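Diaminopropionate ammonia-lyase (Escherichia coli, PDB 4D9I) uses pyridoxal 5'-phosphate to catalyse the alpha,beta-elimination of both L- and D-diaminopropionate, forming pyruvate and ammonia. Local coordinates at residues T208-A213 with G238-Y243; P224-L229 with H254-E259; D189-G194 with E293-G298; N17-P22 with L302-T307; Q148-A153 with D379-H384. All blocks are in the same frame, centred on the assembly; numbering follows the deposited sequence.

In the fold
Contacts 1 and 2 are the buried core: contact 1 lays two helices together, contact 2 pairs two strands, and they meet where Leu241 packs on Leu229 and Ser255. Contacts 3 and 4, both partly buried, hold opposite ends of helix 296-305, and contact 4 also touches contact 2, through Thr307 and Ser255. Contact 5, at the surface, lies across the chain's centre from contacts 1, 2 and 4. The chemistry differs with place: mainly aliphatic and aromatic packing in contact 1, backbone bonding in contact 2, a capped helix start with apolar packing in contact 3, backbone N-H groups on a helix-end carbonyl in contact 4, and charges with bridging waters in contact 5.

Contact 1 of 5, residues T208-A213 with G238-Y243; sequences TLADEA and GGVLGY
Ala210 and Val240 mark the closest point of two helices that run in roughly the same direction, their axes crossing at -37° with a closest approach of 8.9 Å. An alanine suits this point, because its methyl lets the helices draw near: Ala210 CB lies 4.0 Å from Val240 CG1 and 3.5 Å from Tyr243 CD1, which it meets obliquely. The other valine branch, CG2, touches Leu209 CG at 4.1 Å, the two side chains crossing nearly at a right angle. These helices, 208-220 and 235-248, flank strand 226-230 in sequence within the alpha/beta fold of a type II pyridoxal-phosphate enzyme, and Val240 also packs on Leu229 of that strand. Tyr243 makes the longest reach between the helices. With CG anti to the backbone N (chi1 174°) its ring is thrown across to helix 208-220, where Asp211 N sits 3.6 Å above one face, toward the rim. At the far end Tyr243 OH stands 2.9 Å from Asp211 OD1, a weak bond whose proton has another possible acceptor. The stronger partner of this carboxylate is Arg33 of helix 26-36, a salt bridge at Asp211 OD2; the same helix packs against Tyr243 through Gln26 and Ala29.

Contact 2 of 5, residues P224-L229 with H254-E259; sequences PTHVLL and HSIIVE
Val227 O is gripped twice by the neighbouring strand: Ile256 N donates to it at 2.7 Å, nearly along the C=O axis, and the CA-H of Ser255 adds a contact, CA to O, of 3.3 Å. Ile256 O repays this by taking the N-H of Leu229 at 2.8 Å, so Ile256 bonds through both its N and its O to the residues on either side of Leu228. Val227 N to His254 O and Val258 N to Leu229 O continue the pattern, each donor standing well above its carbonyl plane, and His254 N reaches back to Thr225 O. On the face that carries His226, Leu228, His254 and Ile256, the side chains pair with the residue directly across. His226 and His254 point the same way, their planes only 24° apart but displaced until little of one ring faces the other. What lies over the His226 face is instead His254 CB, a CH-pi contact 3.9 Å from the ring centroid. The His226 ring is steadied at its edge, where ND1 meets Thr225 OG1 in plane at 2.7 Å; His254 NE2 is bonded to Gln308 of the next strand. Leu228 CD1 and Ile256 CD1 touch at 3.6 Å, branched chains suited to a buried sheet. On the other face Leu229 packs against Val240 and Leu241 of helix 235-248. Two adjacent parallel strands joined through that helix form a beta-alpha-beta crossover unit in the larger mixed sheet.

Contact 3 of 5, residues D189-G194 with E293-G298; sequences DTAWEG and EPNPLG
Thr190 and Asn295 pass each other head to tail, with Thr190 OG1 3.3 Å from Asn295 CB. The threonine holds OG1 anti to the backbone N (chi1 -162°), and the hydroxyl also meets a water that donates to Glu293 O at 2.7 Å. Asn295 likewise carries CG anti to its own N (chi1 173°), which lays the amide alongside Ala191: OD1 approaches Ala191 CB at 3.5 Å. That oxygen turns back to the helix start, accepting from Leu297 N at 2.9 Å with the donor well above the amide plane. ND2, by contrast, is buried with no bonding partner in the model, at 3.7 Å from Asp189 O; Ala191 N is likewise buried without a partner. A leucine in place of Asn295 would probably leave the N-H of Leu297 without its acceptor and fray the first turn. Ala191 fits because its small methyl touches both the amide oxygen and Leu297 CD1, 3.8 Å away, while Pro296 CD closes on Ala191 O at 3.3 Å. Leu297 also packs on Thr200 and Met203 of helix 197-206. Asp189, its side chain about 7 Å from that of Asp120, the inferred proton acceptor for the L-isomer, bonds through OD2 a Tris molecule probably from the crystallisation liquor. Asparagine before proline, which has no N-H to satisfy at the first helical position, makes the N-cap of helix 296-305.

Contact 4 of 5, residues N17-P22 with L302-T307; sequences NGETSP and LRNCAT
Asn17 and Asn304 bring their amide oxygens together without a bond between them: two acceptors, Asn17 OD1 and Asn304 OD1, stand 3.3 Å apart. The side chains cross with their amide planes 55° apart, and Asn17 OD1 lies over the carbonyl carbon, 3.2 Å from Asn304 CG, an electron-poor atom that probably eases the approach of the two oxygens. Asn17 OD1 has a donor of its own, Glu19 N at 3.2 Å, which makes an Asx turn of this loop. With Asn17 CG set between the backbone N and the carbonyl carbon (chi1 65°), the amide folds back over the turn. Asn304 O is gripped by two successive N-H groups: Asn17 N, on a lone pair in the carbonyl plane at 2.9 Å, and Gly18 N, equally distant but above the plane. At Gly18 the chain takes left-handed backbone angles (phi 66°), easy without a side chain, and turns on to Glu19, whose N-H and O meet Asn17 OD1 and Asn304 ND2. Asn304 ND2 gives a weak bond to Glu19 O at 3.4 Å and runs alongside the aliphatic part of Glu19. Cys305 SG packs against Glu19 O, 3.3 Å away, and against Val245 of helix 235-248. Replacing Asn304 by an alanine would probably cost Glu19 O its weak donor and open a gap beneath the Asn17 amide. Near the C-terminal end of helix 296-305, where carbonyls run short of helical donors, the loop's consecutive N-H groups supply them and are likely to offset the negative end of the helix dipole.

Contact 5 of 5, residues Q148-A153 with D379-H384; sequences QERVDA and DTDVKH
The guanidinium of Arg150 is engaged on a face and at an edge: Asp381 CB rests 3.4 Å above its plane, toward the rim, while Thr380 OG1 lies in the plane and takes the N-H of Arg150 NH2 at 2.9 Å. Asp381 OD2 lies well out of the guanidinium plane, so the long salt bridge between it and Arg150 NH1, at 4.0 Å, works by charge alone, with no N-H pointing at the oxygen. A water links the two groups, accepting from Arg150 NH1 and donating to Asp381 OD2. Thr380 OG1 has its stronger partner in Glu377. The extended Arg150 chain is what lets a residue on helix 148-155 reach this loop, and its side chain comes about 6 Å from that of Asp120, the inferred proton acceptor for the L-isomer. The contact thus joins the part of the fold built on the four-stranded parallel sheet to the segment that follows strand 370-375 of the large mixed sheet, a meeting of the two halves of a type II pyridoxal-phosphate enzyme. Here helix 382-389 begins. Asp381 is its N-cap, OD1 accepting from His384 N at 3.0 Å, while the first-turn N-H of Val382 goes to Glu149 OE1 at 2.9 Å, on the syn side of that carboxylate. Glu149 CG stands anti to the backbone N (chi1 -173°) and the rest is extended, which carries the acid across. Glu149 OE1 and Asp381 OD1, like charges 4.3 Å apart, share a water that donates to both; a further water links Glu149 OE2 with Asp379 O.

Contact 1 of 5, residues T208-A213 with G238-Y243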
# COMPACT_ATOMS: atom_id res chain seq x y z
N THR B 208 21.25 15.22 13.58
CA THR B 208 21.62 15.20 12.16
C THR B 208 20.40 15.09 11.25
O THR B 208 20.37 15.75 10.22
CB THR B 208 22.62 14.04 11.83
OG1 THR B 208 23.91 14.40 12.33
CG2 THR B 208 22.75 13.79 10.34
N LEU B 209 19.43 14.27 11.62
CA LEU B 209 18.22 14.09 10.78
C LEU B 209 17.42 15.38 10.73
O LEU B 209 16.81 15.68 9.71
CB LEU B 209 17.37 12.89 11.23
CG LEU B 209 16.45 12.99 12.46
CD1 LEU B 209 15.09 13.52 12.07
CD2 LEU B 209 16.33 11.63 13.15
N ALA B 210 17.44 16.14 11.83
CA ALA B 210 16.74 17.41 11.86
C ALA B 210 17.52 18.48 11.06
O ALA B 210 16.91 19.26 10.30
CB ALA B 210 16.52 17.87 13.30
N ASP B 211 18.85 18.50 11.22
CA ASP B 211 19.70 19.40 10.42
C ASP B 211 19.47 19.19 8.91
O ASP B 211 19.25 20.15 8.16
CB ASP B 211 21.19 19.25 10.77
CG ASP B 211 22.08 20.23 10.01
OD1 ASP B 211 22.30 21.33 10.52
OD2 ASP B 211 22.54 19.92 8.89
N GLU B 212 19.50 17.93 8.49
CA GLU B 212 19.22 17.58 7.09
C GLU B 212 17.85 18.05 6.64
O GLU B 212 17.73 18.64 5.57
CB GLU B 212 19.31 16.06 6.86
CG GLU B 212 20.70 15.47 6.95
CD GLU B 212 20.66 13.95 6.86
OE1 GLU B 212 19.54 13.40 6.63
OE2 GLU B 212 21.74 13.31 7.00
N ALA B 213 16.84 17.79 7.46
CA ALA B 213 15.46 18.17 7.15
C ALA B 213 15.29 19.68 7.00
O ALA B 213 14.57 20.12 6.12
CB ALA B 213 14.46 17.61 8.17
N GLY B 238 13.46 14.59 22.18
CA GLY B 238 14.24 15.62 22.89
C GLY B 238 15.32 16.21 22.00
O GLY B 238 15.41 17.43 21.82
N GLY B 239 16.13 15.33 21.40
CA GLY B 239 17.24 15.73 20.54
C GLY B 239 16.77 16.54 19.33
O GLY B 239 17.33 17.59 19.02
N VAL B 240 15.73 16.03 18.68
CA VAL B 240 15.22 16.65 17.47
C VAL B 240 14.45 17.96 17.75
O VAL B 240 14.66 18.95 17.06
CB VAL B 240 14.38 15.62 16.69
CG1 VAL B 240 13.57 16.26 15.55
CG2 VAL B 240 15.31 14.54 16.13
N LEU B 241 13.58 17.97 18.76
CA LEU B 241 12.84 19.19 19.11
C LEU B 241 13.81 20.25 19.61
O LEU B 241 13.65 21.45 19.36
CB LEU B 241 11.69 18.93 20.10
CG LEU B 241 10.82 20.15 20.46
CD1 LEU B 241 9.98 20.67 19.28
CD2 LEU B 241 9.93 19.91 21.67
N GLY B 242 14.87 19.80 20.28
CA GLY B 242 15.89 20.73 20.77
C GLY B 242 16.52 21.48 19.61
O GLY B 242 16.63 22.71 19.66
N TYR B 243 16.90 20.74 18.57
CA TYR B 243 17.50 21.34 17.36
C TYR B 243 16.50 22.27 16.66
O TYR B 243 16.84 23.40 16.36
CB TYR B 243 17.99 20.28 16.37
CG TYR B 243 18.48 20.88 15.05
CD1 TYR B 243 17.62 21.09 13.98
CD2 TYR B 243 19.81 21.25 14.89
CE1 TYR B 243 18.07 21.65 12.78
CE2 TYR B 243 20.27 21.80 13.70
CZ TYR B 243 19.40 21.99 12.65
OH TYR B 243 19.89 22.54 11.49

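Contact 2 of 5, residues P224-L229 with H254-E259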
# COMPACT_ATOMS: atom_id res chain seq x y z
N PRO B 224 8.33 24.83 8.45
CA PRO B 224 7.30 24.04 9.12
C PRO B 224 6.52 24.85 10.17
O PRO B 224 7.11 25.64 10.92
CB PRO B 224 8.10 22.92 9.77
CG PRO B 224 9.46 23.50 10.03
CD PRO B 224 9.67 24.62 9.04
N THR B 225 5.21 24.65 10.21
CA THR B 225 4.39 25.18 11.30
C THR B 225 4.26 24.15 12.44
O THR B 225 4.08 24.54 13.60
CB THR B 225 2.97 25.52 10.81
OG1 THR B 225 2.42 24.37 10.15
CG2 THR B 225 2.99 26.70 9.84
N HIS B 226 4.34 22.86 12.09
CA HIS B 226 4.14 21.75 13.03
C HIS B 226 5.22 20.72 12.92
O HIS B 226 5.83 20.57 11.86
CB HIS B 226 2.81 21.04 12.76
CG HIS B 226 1.61 21.90 12.99
ND1 HIS B 226 1.30 22.94 12.19
CD2 HIS B 226 0.63 21.87 13.97
CE1 HIS B 226 0.18 23.55 12.63
NE2 HIS B 226 -0.23 22.90 13.74
N VAL B 227 5.45 19.98 14.01
CA VAL B 227 6.20 18.73 13.96
C VAL B 227 5.55 17.69 14.89
O VAL B 227 5.17 18.00 16.03
CB VAL B 227 7.72 18.92 14.24
CG1 VAL B 227 7.98 19.47 15.65
CG2 VAL B 227 8.49 17.63 14.01
N LEU B 228 5.37 16.48 14.36
CA LEU B 228 4.91 15.36 15.15
C LEU B 228 6.11 14.48 15.44
O LEU B 228 6.84 14.07 14.52
CB LEU B 228 3.79 14.59 14.44
CG LEU B 228 2.40 15.20 14.73
CD1 LEU B 228 2.19 16.47 13.91
CD2 LEU B 228 1.25 14.22 14.45
N LEU B 229 6.31 14.19 16.71
CA LEU B 229 7.45 13.40 17.13
C LEU B 229 6.97 12.25 18.01
O LEU B 229 6.48 12.47 19.13
CB LEU B 229 8.46 14.31 17.89
CG LEU B 229 9.15 15.43 17.08
CD1 LEU B 229 9.92 16.38 18.00
CD2 LEU B 229 10.08 14.83 16.02
N HIS B 254 4.64 24.34 16.41
CA HIS B 254 3.61 23.59 17.10
C HIS B 254 4.02 22.14 17.12
O HIS B 254 3.82 21.42 16.16
CB HIS B 254 2.24 23.79 16.45
CG HIS B 254 1.11 23.21 17.26
ND1 HIS B 254 0.03 23.93 17.59
CD2 HIS B 254 0.92 21.94 17.81
CE1 HIS B 254 -0.81 23.17 18.31
NE2 HIS B 254 -0.26 21.95 18.46
N SER B 255 4.65 21.74 18.22
CA SER B 255 5.20 20.40 18.32
C SER B 255 4.24 19.50 19.07
O SER B 255 3.72 19.87 20.12
CB SER B 255 6.57 20.42 19.02
OG SER B 255 6.48 21.04 20.28
N ILE B 256 4.07 18.31 18.53
CA ILE B 256 3.15 17.34 19.08
C ILE B 256 3.92 16.04 19.32
O ILE B 256 4.45 15.45 18.38
CB ILE B 256 1.96 17.07 18.12
CG1 ILE B 256 1.19 18.37 17.83
CG2 ILE B 256 1.01 16.07 18.72
CD1 ILE B 256 0.47 18.36 16.49
N ILE B 257 3.96 15.61 20.57
CA ILE B 257 4.61 14.36 20.98
C ILE B 257 3.56 13.25 20.95
O ILE B 257 2.44 13.43 21.46
CB ILE B 257 5.19 14.50 22.40
CG1 ILE B 257 5.94 15.85 22.55
CG2 ILE B 257 6.09 13.32 22.76
CD1 ILE B 257 7.01 16.12 21.50
N VAL B 258 3.91 12.13 20.32
CA VAL B 258 2.97 11.06 20.11
C VAL B 258 3.39 9.76 20.80
O VAL B 258 4.49 9.25 20.57
CB VAL B 258 2.77 10.82 18.59
CG1 VAL B 258 1.73 9.74 18.37
CG2 VAL B 258 2.36 12.12 17.93
N GLU B 259 2.50 9.21 21.62
CA GLU B 259 2.74 7.96 22.31
C GLU B 259 1.55 7.01 22.26
O GLU B 259 0.41 7.45 22.31
CB GLU B 259 3.11 8.20 23.78
CG GLU B 259 4.42 8.91 23.99
CD GLU B 259 4.68 9.16 25.46
OE1 GLU B 259 3.86 9.86 26.10
OE2 GLU B 259 5.68 8.64 25.98

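Contact 3 of 5, residues D189-G194 with E293-G298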
# COMPACT_ATOMS: atom_id res chain seq x y z
N ASP B 189 20.23 4.27 25.25
CA ASP B 189 19.70 5.52 24.72
C ASP B 189 18.77 6.24 25.68
O ASP B 189 17.95 7.04 25.28
CB ASP B 189 19.03 5.28 23.36
CG ASP B 189 17.90 4.24 23.41
OD1 ASP B 189 17.91 3.33 24.28
OD2 ASP B 189 17.03 4.31 22.51
N THR B 190 18.90 5.97 26.96
CA THR B 190 18.20 6.74 27.96
C THR B 190 19.19 7.09 29.07
O THR B 190 20.28 6.52 29.12
CB THR B 190 16.98 5.99 28.50
OG1 THR B 190 16.09 6.93 29.14
CG2 THR B 190 17.39 4.88 29.48
N ALA B 191 18.80 8.02 29.93
CA ALA B 191 19.65 8.47 31.02
C ALA B 191 19.05 8.07 32.36
O ALA B 191 17.86 7.82 32.45
CB ALA B 191 19.84 9.98 30.95
N TRP B 192 19.90 7.99 33.38
CA TRP B 192 19.48 7.94 34.78
C TRP B 192 20.58 8.56 35.61
O TRP B 192 21.56 9.06 35.06
CB TRP B 192 19.19 6.50 35.21
CG TRP B 192 20.30 5.51 34.94
CD1 TRP B 192 21.33 5.13 35.80
CD2 TRP B 192 20.52 4.71 33.71
NE1 TRP B 192 22.15 4.20 35.21
CE2 TRP B 192 21.72 3.90 33.96
CE3 TRP B 192 19.87 4.60 32.47
CZ2 TRP B 192 22.23 3.03 33.01
CZ3 TRP B 192 20.39 3.72 31.52
CH2 TRP B 192 21.54 2.95 31.78
N GLU B 193 20.42 8.55 36.93
CA GLU B 193 21.44 9.15 37.80
C GLU B 193 22.73 8.38 37.68
O GLU B 193 22.77 7.16 37.87
CB GLU B 193 20.98 9.21 39.25
CG GLU B 193 20.04 10.37 39.54
CD GLU B 193 19.86 10.64 41.02
OE1 GLU B 193 20.77 10.33 41.83
OE2 GLU B 193 18.79 11.17 41.38
N GLY B 194 23.80 9.10 37.36
CA GLY B 194 25.11 8.49 37.19
C GLY B 194 25.40 8.10 35.75
O GLY B 194 26.52 7.69 35.43
N GLU B 293 10.45 4.91 32.27
CA GLU B 293 10.35 6.26 32.81
C GLU B 293 10.84 7.12 31.65
O GLU B 293 11.61 6.63 30.82
CB GLU B 293 11.30 6.40 34.01
CG GLU B 293 10.81 7.32 35.11
CD GLU B 293 11.71 7.29 36.34
N PRO B 294 10.40 8.39 31.57
CA PRO B 294 11.00 9.23 30.54
C PRO B 294 12.51 9.43 30.75
O PRO B 294 12.99 9.47 31.88
CB PRO B 294 10.26 10.57 30.68
CG PRO B 294 9.02 10.26 31.47
CD PRO B 294 9.37 9.10 32.35
N ASN B 295 13.24 9.53 29.64
CA ASN B 295 14.64 9.96 29.65
C ASN B 295 14.68 11.38 30.22
O ASN B 295 14.12 12.29 29.62
CB ASN B 295 15.16 9.90 28.20
CG ASN B 295 16.56 10.48 28.02
OD1 ASN B 295 17.14 11.06 28.92
ND2 ASN B 295 17.09 10.32 26.81
N PRO B 296 15.33 11.58 31.38
CA PRO B 296 15.38 12.93 31.99
C PRO B 296 15.96 14.01 31.07
O PRO B 296 15.54 15.16 31.13
CB PRO B 296 16.27 12.75 33.23
CG PRO B 296 16.34 11.29 33.48
CD PRO B 296 16.06 10.58 32.19
N LEU B 297 16.94 13.63 30.24
CA LEU B 297 17.54 14.58 29.30
C LEU B 297 16.50 15.04 28.27
O LEU B 297 16.42 16.23 27.95
CB LEU B 297 18.76 13.99 28.61
CG LEU B 297 19.98 13.65 29.47
CD1 LEU B 297 20.95 12.78 28.69
CD2 LEU B 297 20.68 14.88 30.01
N GLY B 298 15.70 14.10 27.78
CA GLY B 298 14.65 14.39 26.83
C GLY B 298 13.47 15.10 27.47
O GLY B 298 12.92 16.03 26.89
O HOH W 1 14.31 6.33 30.75

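Contact 4 of 5, residues N17-P22 with L302-T307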
# COMPACT_ATOMS: atom_id res chain seq x y z
N ASN B 17 7.53 26.55 28.81
CA ASN B 17 8.15 27.84 29.15
C ASN B 17 9.07 28.39 28.06
O ASN B 17 9.58 29.51 28.17
CB ASN B 17 8.84 27.80 30.52
CG ASN B 17 10.02 26.85 30.59
OD1 ASN B 17 10.38 26.20 29.61
ND2 ASN B 17 10.63 26.76 31.75
N GLY B 18 9.27 27.59 27.01
CA GLY B 18 10.08 27.99 25.87
C GLY B 18 11.57 28.17 26.17
O GLY B 18 12.26 28.84 25.41
N GLU B 19 12.04 27.59 27.28
CA GLU B 19 13.47 27.57 27.60
C GLU B 19 14.13 26.56 26.67
O GLU B 19 13.87 25.36 26.75
CB GLU B 19 13.72 27.23 29.09
CG GLU B 19 15.16 26.80 29.46
CD GLU B 19 15.45 26.79 30.96
OE1 GLU B 19 16.25 25.94 31.43
OE2 GLU B 19 14.89 27.63 31.70
N THR B 20 14.95 27.05 25.74
CA THR B 20 15.70 26.17 24.84
C THR B 20 16.90 25.56 25.58
O THR B 20 17.17 25.89 26.75
CB THR B 20 16.16 26.92 23.57
OG1 THR B 20 17.12 27.91 23.94
CG2 THR B 20 15.00 27.62 22.89
N SER B 21 17.62 24.66 24.89
CA SER B 21 18.75 23.93 25.45
C SER B 21 20.03 24.16 24.62
O SER B 21 20.11 23.70 23.48
CB SER B 21 18.43 22.42 25.49
OG SER B 21 19.56 21.63 25.83
N PRO B 22 21.02 24.88 25.17
CA PRO B 22 22.28 25.05 24.45
C PRO B 22 22.97 23.71 24.15
O PRO B 22 23.71 23.62 23.17
CB PRO B 22 23.14 25.87 25.41
CG PRO B 22 22.15 26.60 26.27
CD PRO B 22 21.01 25.64 26.44
N LEU B 302 11.17 18.48 26.40
CA LEU B 302 9.76 18.34 26.05
C LEU B 302 8.86 19.13 27.00
O LEU B 302 7.94 19.83 26.55
CB LEU B 302 9.36 16.86 26.04
CG LEU B 302 10.19 15.95 25.13
CD1 LEU B 302 9.67 14.51 25.19
CD2 LEU B 302 10.19 16.45 23.69
N ARG B 303 9.11 19.02 28.30
CA ARG B 303 8.37 19.77 29.30
C ARG B 303 8.47 21.27 29.02
O ARG B 303 7.47 21.99 29.11
CB ARG B 303 8.93 19.45 30.70
CG ARG B 303 8.18 20.07 31.86
CD ARG B 303 9.14 20.24 33.05
NE ARG B 303 8.89 21.51 33.70
CZ ARG B 303 8.11 21.69 34.76
NH1 ARG B 303 7.52 20.65 35.34
NH2 ARG B 303 7.94 22.90 35.26
N ASN B 304 9.67 21.73 28.68
CA ASN B 304 9.91 23.13 28.34
C ASN B 304 9.30 23.60 27.03
O ASN B 304 8.73 24.69 26.98
CB ASN B 304 11.41 23.41 28.29
CG ASN B 304 12.03 23.45 29.67
OD1 ASN B 304 11.37 23.22 30.68
ND2 ASN B 304 13.32 23.73 29.72
N CYS B 305 9.39 22.77 26.00
CA CYS B 305 9.23 23.25 24.63
C CYS B 305 8.13 22.57 23.80
O CYS B 305 7.73 23.11 22.75
CB CYS B 305 10.57 23.17 23.90
SG CYS B 305 11.72 24.46 24.38
N ALA B 306 7.66 21.40 24.22
CA ALA B 306 6.59 20.70 23.48
C ALA B 306 5.26 21.44 23.60
O ALA B 306 4.91 21.93 24.67
CB ALA B 306 6.44 19.28 23.97
N THR B 307 4.50 21.51 22.52
CA THR B 307 3.24 22.24 22.57
C THR B 307 2.15 21.35 23.15
O THR B 307 1.39 21.78 24.02
CB THR B 307 2.81 22.77 21.18
OG1 THR B 307 3.95 23.32 20.51
CG2 THR B 307 1.72 23.85 21.33

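Contact 5 of 5, residues Q148-A153 with D379-H384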
# COMPACT_ATOMS: atom_id res chain seq x y z
N GLN B 148 12.40 -12.60 15.87
CA GLN B 148 13.60 -13.34 15.45
C GLN B 148 14.41 -12.58 14.40
O GLN B 148 15.65 -12.63 14.42
CB GLN B 148 13.22 -14.72 14.92
CG GLN B 148 14.38 -15.69 14.80
CD GLN B 148 14.92 -16.13 16.14
OE1 GLN B 148 16.02 -15.76 16.54
NE2 GLN B 148 14.13 -16.93 16.86
N GLU B 149 13.73 -11.88 13.50
CA GLU B 149 14.41 -11.11 12.47
C GLU B 149 15.33 -10.04 13.05
O GLU B 149 16.42 -9.81 12.54
CB GLU B 149 13.42 -10.45 11.51
CG GLU B 149 14.09 -9.79 10.31
CD GLU B 149 13.13 -9.07 9.38
OE1 GLU B 149 11.90 -9.19 9.55
OE2 GLU B 149 13.61 -8.39 8.46
N ARG B 150 14.87 -9.37 14.10
CA ARG B 150 15.65 -8.31 14.71
C ARG B 150 16.88 -8.88 15.45
O ARG B 150 17.97 -8.29 15.41
CB ARG B 150 14.78 -7.45 15.63
CG ARG B 150 13.70 -6.66 14.91
CD ARG B 150 12.86 -5.86 15.88
NE ARG B 150 12.04 -4.90 15.16
CZ ARG B 150 10.71 -4.83 15.21
NH1 ARG B 150 10.00 -5.63 15.98
NH2 ARG B 150 10.10 -3.90 14.48
N VAL B 151 16.69 -10.03 16.10
CA VAL B 151 17.78 -10.80 16.72
C VAL B 151 18.82 -11.10 15.65
O VAL B 151 20.00 -10.80 15.81
CB VAL B 151 17.25 -12.12 17.33
CG1 VAL B 151 18.39 -13.00 17.80
CG2 VAL B 151 16.28 -11.83 18.46
N ASP B 152 18.35 -11.67 14.54
CA ASP B 152 19.21 -12.05 13.44
C ASP B 152 19.95 -10.87 12.81
O ASP B 152 21.11 -11.01 12.43
CB ASP B 152 18.41 -12.88 12.41
CG ASP B 152 18.07 -14.29 12.93
OD1 ASP B 152 18.64 -14.69 13.97
OD2 ASP B 152 17.23 -14.99 12.32
N ALA B 153 19.31 -9.70 12.74
CA ALA B 153 19.95 -8.48 12.21
C ALA B 153 21.18 -8.13 13.03
O ALA B 153 22.20 -7.72 12.50
CB ALA B 153 18.98 -7.30 12.21
N ASP B 379 10.41 -1.27 7.42
CA ASP B 379 9.88 -2.57 7.79
C ASP B 379 10.94 -3.44 8.48
O ASP B 379 11.39 -4.46 7.95
CB ASP B 379 9.29 -3.28 6.56
CG ASP B 379 10.28 -3.36 5.41
OD1 ASP B 379 11.32 -2.67 5.44
OD2 ASP B 379 10.01 -4.10 4.44
N THR B 380 11.32 -3.04 9.69
CA THR B 380 12.33 -3.76 10.43
C THR B 380 11.84 -5.15 10.85
O THR B 380 12.65 -6.02 11.12
CB THR B 380 12.80 -2.93 11.63
OG1 THR B 380 11.67 -2.56 12.42
CG2 THR B 380 13.52 -1.66 11.15
N ASP B 381 10.53 -5.35 10.90
CA ASP B 381 9.91 -6.65 11.09
C ASP B 381 9.01 -6.91 9.87
O ASP B 381 7.87 -6.45 9.84
CB ASP B 381 9.09 -6.66 12.39
CG ASP B 381 8.37 -8.00 12.64
OD1 ASP B 381 8.22 -8.81 11.71
OD2 ASP B 381 7.93 -8.23 13.78
N VAL B 382 9.53 -7.62 8.87
CA VAL B 382 8.80 -7.75 7.60
C VAL B 382 7.50 -8.56 7.73
O VAL B 382 6.53 -8.33 6.99
CB VAL B 382 9.68 -8.28 6.44
CG1 VAL B 382 10.87 -7.36 6.20
CG2 VAL B 382 10.15 -9.70 6.70
N LYS B 383 7.50 -9.51 8.68
CA LYS B 383 6.34 -10.35 8.98
C LYS B 383 5.19 -9.46 9.43
O LYS B 383 4.12 -9.48 8.85
CB LYS B 383 6.70 -11.35 10.09
CG LYS B 383 5.78 -12.55 10.20
CD LYS B 383 6.44 -13.61 11.07
CE LYS B 383 5.53 -14.80 11.31
NZ LYS B 383 4.18 -14.36 11.78
N HIS B 384 5.45 -8.66 10.47
CA HIS B 384 4.47 -7.72 11.02
C HIS B 384 4.06 -6.66 10.00
O HIS B 384 2.87 -6.29 9.89
CB HIS B 384 5.07 -7.10 12.29
CG HIS B 384 4.21 -6.04 12.92
ND1 HIS B 384 3.09 -6.34 13.62
CD2 HIS B 384 4.32 -4.66 12.94
CE1 HIS B 384 2.52 -5.20 14.05
NE2 HIS B 384 3.28 -4.17 13.63
O HOH W 2 9.91 -10.50 10.87
O HOH W 3 13.52 -5.87 7.86
O HOH W 4 7.31 -6.37 15.56